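Long-range contact in muramidase (Sodiomyces alcalophilus, PDB 6ZM8), which probably cleaves the glycan strands of bacterial peptidoglycan, as a fungal lysozyme-type hydrolase of glycoside hydrolase family 25: residues A[130-138]-A[151-162]. Sequence-based numbering, arbitrary orientation. Where two conformers were deposited one is given.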
loop_
_atom_site.group_PDB
_atom_site.type_symbol
_atom_site.label_atom_id
_atom_site.label_comp_id
_atom_site.label_asym_id
_atom_site.label_seq_id
_atom_site.Cartn_x
_atom_site.Cartn_y
_atom_site.Cartn_z
ATOM N N ARG A 130 1.975 -11.554 7.764
ATOM C CA ARG A 130 2.801 -10.647 6.989
ATOM C C ARG A 130 2.895 -9.271 7.637
ATOM O O ARG A 130 1.906 -8.726 8.136
ATOM C CB ARG A 130 2.194 -10.416 5.596
ATOM C CG ARG A 130 2.115 -11.690 4.742
ATOM C CD ARG A 130 3.494 -12.339 4.567
ATOM N NE ARG A 130 4.489 -11.424 4.030
ATOM C CZ ARG A 130 4.732 -11.206 2.735
ATOM N NH1 ARG A 130 4.104 -11.948 1.807
ATOM N NH2 ARG A 130 5.645 -10.314 2.356
ATOM N N TRP A 131 4.103 -8.698 7.576
ATOM C CA TRP A 131 4.237 -7.275 7.843
ATOM C C TRP A 131 3.685 -6.521 6.624
ATOM O O TRP A 131 3.997 -6.857 5.489
ATOM C CB TRP A 131 5.696 -6.877 8.078
ATOM C CG TRP A 131 6.290 -7.560 9.270
ATOM C CD1 TRP A 131 7.233 -8.542 9.262
ATOM C CD2 TRP A 131 5.947 -7.369 10.642
ATOM N NE1 TRP A 131 7.495 -8.966 10.537
ATOM C CE2 TRP A 131 6.718 -8.265 11.405
ATOM C CE3 TRP A 131 5.047 -6.547 11.305
ATOM C CZ2 TRP A 131 6.610 -8.355 12.795
ATOM C CZ3 TRP A 131 4.952 -6.642 12.684
ATOM C CH2 TRP A 131 5.720 -7.535 13.425
ATOM N N PRO A 132 2.863 -5.499 6.842
ATOM C CA PRO A 132 2.321 -4.752 5.716
ATOM C C PRO A 132 3.391 -3.865 5.088
ATOM O O PRO A 132 4.361 -3.441 5.721
ATOM C CB PRO A 132 1.202 -3.936 6.337
ATOM C CG PRO A 132 1.723 -3.672 7.741
ATOM C CD PRO A 132 2.451 -4.943 8.138
ATOM N N VAL A 133 3.150 -3.538 3.811
ATOM C CA VAL A 133 3.841 -2.433 3.167
ATOM C C VAL A 133 3.317 -1.118 3.748
ATOM O O VAL A 133 2.130 -1.026 4.101
ATOM C CB VAL A 133 3.554 -2.542 1.651
ATOM C CG1 VAL A 133 3.945 -1.297 0.864
ATOM C CG2 VAL A 133 4.265 -3.768 1.080
ATOM N N ILE A 134 4.190 -0.116 3.857
ATOM C CA ILE A 134 3.765 1.232 4.236
ATOM C C ILE A 134 3.885 2.136 3.013
ATOM O O ILE A 134 4.986 2.293 2.465
ATOM C CB ILE A 134 4.587 1.769 5.410
ATOM C CG1 ILE A 134 4.208 1.016 6.681
ATOM C CG2 ILE A 134 4.394 3.289 5.574
ATOM C CD1 ILE A 134 5.078 1.333 7.886
ATOM N N TYR A 135 2.746 2.731 2.622
ATOM C CA TYR A 135 2.700 3.766 1.581
ATOM C C TYR A 135 2.622 5.120 2.280
ATOM O O TYR A 135 1.727 5.352 3.103
ATOM C CB TYR A 135 1.485 3.576 0.683
ATOM C CG TYR A 135 1.251 4.741 -0.274
ATOM C CD1 TYR A 135 0.531 5.866 0.129
ATOM C CD2 TYR A 135 1.729 4.714 -1.574
ATOM C CE1 TYR A 135 0.298 6.915 -0.729
ATOM C CE2 TYR A 135 1.475 5.748 -2.470
ATOM C CZ TYR A 135 0.746 6.865 -2.044
ATOM O OH TYR A 135 0.437 7.899 -2.883
ATOM N N THR A 136 3.550 5.998 1.933
ATOM C CA THR A 136 3.551 7.339 2.504
ATOM C C THR A 136 4.385 8.255 1.598
ATOM O O THR A 136 4.846 7.861 0.527
ATOM C CB THR A 136 4.072 7.294 3.967
ATOM O OG1 THR A 136 3.714 8.508 4.635
ATOM C CG2 THR A 136 5.561 7.056 4.070
ATOM N N THR A 137 4.563 9.497 2.075
ATOM C CA THR A 137 5.491 10.432 1.478
ATOM C C THR A 137 6.505 10.839 2.532
ATOM O O THR A 137 6.227 10.837 3.732
ATOM C CB THR A 137 4.793 11.676 0.917
ATOM O OG1 THR A 137 4.304 12.428 2.030
ATOM C CG2 THR A 137 3.683 11.313 -0.049
ATOM N N THR A 138 7.708 11.239 2.082
ATOM C CA THR A 138 8.722 11.607 3.051
ATOM C C THR A 138 8.298 12.837 3.866
ATOM O O THR A 138 8.547 12.894 5.077
ATOM C CB THR A 138 10.076 11.799 2.367
ATOM O OG1 THR A 138 10.365 10.545 1.780
ATOM C CG2 THR A 138 11.155 12.225 3.332
ATOM N N PHE A 151 9.687 1.318 11.669
ATOM C CA PHE A 151 9.019 0.293 10.851
ATOM C C PHE A 151 9.905 -0.209 9.720
ATOM O O PHE A 151 9.511 -1.186 9.068
ATOM C CB PHE A 151 7.708 0.839 10.284
ATOM C CG PHE A 151 6.858 1.375 11.400
ATOM C CD1 PHE A 151 6.258 0.523 12.318
ATOM C CD2 PHE A 151 6.714 2.729 11.576
ATOM C CE1 PHE A 151 5.600 1.033 13.431
ATOM C CE2 PHE A 151 6.043 3.231 12.697
ATOM C CZ PHE A 151 5.489 2.384 13.611
ATOM N N ALA A 152 11.056 0.402 9.463
ATOM C CA ALA A 152 11.793 0.115 8.235
ATOM C C ALA A 152 12.323 -1.314 8.153
ATOM O O ALA A 152 12.408 -1.870 7.056
ATOM C CB ALA A 152 12.932 1.092 8.068
ATOM N N ASN A 153 12.617 -1.940 9.293
ATOM C CA ASN A 153 13.169 -3.311 9.304
ATOM C C ASN A 153 12.076 -4.398 9.305
ATOM O O ASN A 153 12.347 -5.594 9.432
ATOM C CB ASN A 153 14.019 -3.494 10.555
ATOM C CG ASN A 153 14.676 -4.844 10.614
ATOM O OD1 ASN A 153 15.408 -5.251 9.705
ATOM N ND2 ASN A 153 14.447 -5.540 11.701
ATOM N N ARG A 154 10.853 -4.003 9.235
ATOM C CA ARG A 154 9.740 -4.928 9.045
ATOM C C ARG A 154 8.933 -4.663 7.774
ATOM O O ARG A 154 8.511 -5.601 7.102
ATOM C CB ARG A 154 8.771 -4.870 10.239
ATOM C CG ARG A 154 9.330 -5.520 11.495
ATOM C CD ARG A 154 8.468 -5.265 12.723
ATOM N NE ARG A 154 8.529 -3.863 13.087
ATOM C CZ ARG A 154 7.668 -3.260 13.922
ATOM N NH1 ARG A 154 6.663 -3.965 14.448
ATOM N NH2 ARG A 154 7.815 -1.996 14.229
ATOM N N CYS A 155 8.646 -3.403 7.512
ATOM C CA CYS A 155 7.613 -3.008 6.533
ATOM C C CYS A 155 8.275 -2.458 5.286
ATOM O O CYS A 155 8.898 -1.403 5.337
ATOM C CB CYS A 155 6.728 -1.919 7.116
ATOM S SG CYS A 155 5.811 -2.464 8.577
ATOM N N PRO A 156 8.108 -3.122 4.131
ATOM C CA PRO A 156 8.643 -2.552 2.899
ATOM C C PRO A 156 8.026 -1.169 2.624
ATOM O O PRO A 156 6.826 -0.961 2.887
ATOM C CB PRO A 156 8.220 -3.558 1.815
ATOM C CG PRO A 156 8.037 -4.870 2.596
ATOM C CD PRO A 156 7.446 -4.421 3.916
ATOM N N LEU A 157 8.816 -0.291 2.038
ATOM C CA LEU A 157 8.374 1.076 1.752
ATOM C C LEU A 157 7.813 1.195 0.344
ATOM O O LEU A 157 8.457 0.813 -0.637
ATOM C CB LEU A 157 9.584 2.009 1.876
ATOM C CG LEU A 157 9.300 3.487 1.555
ATOM C CD1 LEU A 157 8.325 4.108 2.560
ATOM C CD2 LEU A 157 10.631 4.240 1.528
ATOM N N TRP A 158 6.632 1.812 0.280
ATOM C CA TRP A 158 5.997 2.233 -0.975
ATOM C C TRP A 158 5.945 3.772 -0.908
ATOM O O TRP A 158 5.118 4.343 -0.204
ATOM C CB TRP A 158 4.628 1.586 -1.098
ATOM C CG TRP A 158 3.864 1.893 -2.336
ATOM C CD1 TRP A 158 4.248 2.595 -3.441
ATOM C CD2 TRP A 158 2.511 1.465 -2.582
ATOM N NE1 TRP A 158 3.208 2.651 -4.360
ATOM C CE2 TRP A 158 2.134 1.971 -3.844
ATOM C CE3 TRP A 158 1.572 0.763 -1.813
ATOM C CZ2 TRP A 158 0.844 1.815 -4.358
ATOM C CZ3 TRP A 158 0.279 0.628 -2.302
ATOM C CH2 TRP A 158 -0.069 1.151 -3.563
ATOM N N ILE A 159 6.908 4.400 -1.573
ATOM C CA ILE A 159 7.080 5.851 -1.460
ATOM C C ILE A 159 6.418 6.533 -2.651
ATOM O O ILE A 159 6.546 6.048 -3.777
ATOM C CB ILE A 159 8.578 6.192 -1.346
ATOM C CG1 ILE A 159 8.821 7.622 -0.878
ATOM C CG2 ILE A 159 9.371 5.880 -2.619
ATOM C CD1 ILE A 159 8.355 7.886 0.537
ATOM N N ALA A 160 5.788 7.671 -2.407
ATOM C CA ALA A 160 5.167 8.438 -3.481
ATOM C C ALA A 160 5.945 9.746 -3.705
ATOM O O ALA A 160 6.143 10.525 -2.773
ATOM C CB ALA A 160 3.723 8.734 -3.194
ATOM N N ARG A 161 6.306 9.978 -4.970
ATOM C CA ARG A 161 6.902 11.259 -5.376
ATOM C C ARG A 161 6.817 11.317 -6.907
ATOM O O ARG A 161 7.456 10.499 -7.588
ATOM C CB ARG A 161 8.348 11.407 -4.942
ATOM C CG ARG A 161 8.895 12.797 -5.273
ATOM C CD ARG A 161 10.375 12.913 -5.083
ATOM N NE ARG A 161 10.805 14.278 -5.170
ATOM C CZ ARG A 161 11.951 14.637 -5.661
ATOM N NH1 ARG A 161 12.782 13.839 -6.283
ATOM N NH2 ARG A 161 12.344 15.877 -5.509
ATOM N N TYR A 162 6.057 12.256 -7.424
ATOM C CA TYR A 162 5.847 12.327 -8.879
ATOM C C TYR A 162 6.896 13.287 -9.433
ATOM O O TYR A 162 6.696 14.505 -9.523
ATOM C CB TYR A 162 4.426 12.755 -9.236
ATOM C CG TYR A 162 3.335 11.911 -8.636
ATOM C CD1 TYR A 162 3.581 10.657 -8.039
ATOM C CD2 TYR A 162 2.046 12.374 -8.628
ATOM C CE1 TYR A 162 2.564 9.941 -7.449
ATOM C CE2 TYR A 162 1.015 11.666 -8.034
ATOM C CZ TYR A 162 1.281 10.451 -7.422
ATOM O OH TYR A 162 0.244 9.797 -6.839
HETATM O O HOH W 1 8.107 11.249 -0.821
#
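Arg-154 lays its aliphatic chain over one face of the Trp-131 indole: CD stands 3.5 Å from the centroid of the six-membered ring, only 7° off its normal, a CH-pi contact. Its guanidinium, steeply turned to the indole, adds an off-centre cation-pi interaction, and the bend at chi3 (-68°) brings NH1 near the indole rim, within 3.6 Å of Trp-131 CZ3. A salt bridge from NH1 to Glu-118 of helix 110-128 holds that end. Replacing Trp-131 by an alanine would probably strip the arginine chain of its aromatic support and let the guanidinium swing more freely about Glu-118.

Further along, the edge of Tyr-135 points through CD2 at the indole face of Trp-158, an edge-to-face pair with planes at 78°. Tyr-135 CD2 lies 3.5 Å from Trp-158 CD2. Both rings have CG anti to the backbone N, on the same face of the sheet. Gln-180 ties down the tyrosine hydroxyl by a hydrogen bond, while the edge-to-face packing restrains the ring; Asn-192, bonded to Trp-158 NE1, helps fix the indole's turn. On the other face, which carries Ile-134, Leu-157, Thr-136 and Ile-159, Ile-134 CD1 meets Phe-151 CB at 3.6 Å.

Four backbone hydrogen bonds set this register: Ile-134 N to Pro-156 O (2.9 Å), Trp-158 N to Ile-134 O (2.8 Å), Thr-136 N to Trp-158 O and Ala-160 N to Thr-136 O. Past them, one water links Thr-138 N to Ala-160 O. The axes of strands 133-136 and 157-160 come within 4.7 Å and run nearly parallel, and helix 138-145 connects them: a beta-alpha-beta unit, consistent with the TIM-barrel-like fold of family 25 muramidases.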